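Local atomic coordinates of DNA protection during starvation protein (Agrobacterium tumefaciens, PDB entry 1O9R), a protein that protects DNA from oxidative damage by oxidising and storing iron inside a hollow shell of twelve subunits, without binding the DNA itself. Residues 30-35 against 91-96. Numbering follows the deposited sequence.
Sequences IDLALV and TKLKAY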
loop_
_atom_site.group_PDB
_atom_site.type_symbol
_atom_site.label_atom_id
_atom_site.label_comp_id
_atom_site.label_asym_id
_atom_site.label_seq_id
_atom_site.Cartn_x
_atom_site.Cartn_y
_atom_site.Cartn_z
ATOM N N ILE A 30 4.625 30.065 9.189
ATOM C CA ILE A 30 5.751 29.827 8.281
ATOM C C ILE A 30 7.080 30.002 9.002
ATOM O O ILE A 30 8.039 29.212 8.832
ATOM C CB ILE A 30 5.685 30.735 7.054
ATOM C CG1 ILE A 30 4.444 30.380 6.200
ATOM C CG2 ILE A 30 6.949 30.684 6.195
ATOM C CD1 ILE A 30 4.060 31.404 5.124
ATOM N N ASP A 31 7.227 31.089 9.798
ATOM C CA ASP A 31 8.508 31.271 10.539
ATOM C C ASP A 31 8.737 30.067 11.420
ATOM O O ASP A 31 9.854 29.527 11.480
ATOM C CB ASP A 31 8.361 32.609 11.293
ATOM C CG ASP A 31 9.607 33.020 12.050
ATOM O OD1 ASP A 31 10.625 32.315 12.123
ATOM O OD2 ASP A 31 9.635 34.124 12.623
ATOM N N LEU A 32 7.699 29.590 12.141
ATOM C CA LEU A 32 7.896 28.424 12.995
ATOM C C LEU A 32 8.298 27.189 12.191
ATOM O O LEU A 32 9.088 26.400 12.706
ATOM C CB LEU A 32 6.588 28.154 13.802
ATOM C CG LEU A 32 6.799 27.182 14.979
ATOM C CD1 LEU A 32 7.661 27.907 16.032
ATOM C CD2 LEU A 32 5.462 26.832 15.604
ATOM N N ALA A 33 7.766 27.068 10.963
ATOM C CA ALA A 33 8.190 25.915 10.143
ATOM C C ALA A 33 9.679 26.041 9.849
ATOM O O ALA A 33 10.400 25.022 9.886
ATOM C CB ALA A 33 7.378 25.910 8.847
ATOM N N LEU A 34 10.193 27.248 9.537
ATOM C CA LEU A 34 11.635 27.401 9.266
ATOM C C LEU A 34 12.431 27.161 10.534
ATOM O O LEU A 34 13.501 26.511 10.453
ATOM C CB LEU A 34 11.920 28.840 8.767
ATOM C CG LEU A 34 11.230 29.175 7.437
ATOM C CD1 LEU A 34 11.551 30.635 7.052
ATOM C CD2 LEU A 34 11.642 28.237 6.309
ATOM N N VAL A 35 11.943 27.630 11.678
ATOM C CA VAL A 35 12.613 27.405 12.948
ATOM C C VAL A 35 12.777 25.930 13.242
ATOM O O VAL A 35 13.790 25.454 13.775
ATOM C CB VAL A 35 11.724 28.083 14.049
ATOM C CG1 VAL A 35 11.959 27.481 15.373
ATOM C CG2 VAL A 35 12.034 29.600 14.053
ATOM N N THR A 91 5.863 38.321 11.064
ATOM C CA THR A 91 6.069 37.336 12.131
ATOM C C THR A 91 6.117 37.951 13.519
ATOM O O THR A 91 6.617 39.073 13.639
ATOM C CB THR A 91 7.327 36.464 11.889
ATOM O OG1 THR A 91 7.416 35.511 12.938
ATOM C CG2 THR A 91 8.601 37.355 11.868
ATOM N N LYS A 92 5.629 37.223 14.517
ATOM C CA LYS A 92 5.715 37.665 15.914
ATOM C C LYS A 92 6.843 36.956 16.640
ATOM O O LYS A 92 7.053 37.230 17.854
ATOM C CB LYS A 92 4.407 37.432 16.687
ATOM C CG LYS A 92 3.249 38.264 16.162
ATOM C CD LYS A 92 3.559 39.634 15.680
ATOM C CE LYS A 92 4.140 40.707 16.538
ATOM N NZ LYS A 92 4.235 42.021 15.813
ATOM N N LEU A 93 7.613 36.083 15.957
ATOM C CA LEU A 93 8.640 35.345 16.641
ATOM C C LEU A 93 9.989 36.058 16.628
ATOM O O LEU A 93 10.333 36.679 15.639
ATOM C CB LEU A 93 8.839 33.961 15.958
ATOM C CG LEU A 93 7.512 33.202 15.821
ATOM C CD1 LEU A 93 7.917 31.840 15.257
ATOM C CD2 LEU A 93 6.810 33.034 17.167
ATOM N N LYS A 94 10.675 35.932 17.753
ATOM C CA LYS A 94 12.028 36.503 17.775
ATOM C C LYS A 94 12.950 35.592 16.950
ATOM O O LYS A 94 12.766 34.364 16.920
ATOM C CB LYS A 94 12.550 36.415 19.208
ATOM C CG LYS A 94 11.952 35.662 20.310
ATOM C CD LYS A 94 11.297 34.296 20.178
ATOM C CE LYS A 94 9.804 34.413 19.987
ATOM N NZ LYS A 94 9.086 33.437 19.185
ATOM N N ALA A 95 13.944 36.207 16.322
ATOM C CA ALA A 95 14.924 35.446 15.550
ATOM C C ALA A 95 15.499 34.285 16.338
ATOM O O ALA A 95 15.885 34.310 17.517
ATOM C CB ALA A 95 16.089 36.403 15.184
ATOM N N TYR A 96 15.550 33.129 15.611
ATOM C CA TYR A 96 16.047 31.918 16.257
ATOM C C TYR A 96 17.567 31.962 16.316
ATOM O O TYR A 96 18.255 32.292 15.342
ATOM C CB TYR A 96 15.580 30.686 15.389
ATOM C CG TYR A 96 15.724 29.392 16.147
ATOM C CD1 TYR A 96 14.736 28.955 17.053
ATOM C CD2 TYR A 96 16.861 28.603 15.998
ATOM C CE1 TYR A 96 14.843 27.789 17.773
ATOM C CE2 TYR A 96 16.977 27.427 16.744
ATOM C CZ TYR A 96 15.990 27.010 17.612
ATOM O OH TYR A 96 16.072 25.861 18.354
HETATM O O HOH W 1 11.866 35.350 13.599
HETATM O O HOH W 2 11.823 32.569 14.761
#
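Asp31 OD2 takes a short hydrogen bond from the hydroxyl of Thr91, 2.6 Å from OG1, on the lone pair directed away from OD1. A water also bonds to Asp31 OD2, at 2.7 Å, and links it to Leu93 O; a second water joins Asp31 OD1 to Lys94 O. Both carboxylate oxygens are thus tied to the loop, which should fix the group's rotation. With CG anti to the backbone N (chi1 -176°), Asp31 extends from helix 12-42 and crosses the Thr91 side chain at about a right angle. While donating to Asp31, Thr91 OG1 also accepts from Leu93 N at 3.1 Å in a nearly straight bond (172°), which forms an ST turn just after helix 84-90.

That turn brings Leu93 over the helix, where its CD1 lies 4.0 Å from Leu32 CD1 and also packs on the carbon of the aspartate carboxylate. Further along, Val35 CG1 meets the Tyr96 ring obliquely, 3.6 Å from CD1, while Val35 CG2 rests near Tyr96 CB. Tyr96 OH is hydrogen-bonded to ND1 of His106 on helix 103-130. Within the ferritin-like four-helix bundle of Dps, the contact lays the connection between helices 84-90 and 103-130 along helix 12-42. A buried carboxylate held by a hydroxyl and two waters, with no cation in contact across the two segments, probably relies here on neutral hydrogen-bonding groups rather than on a salt bridge.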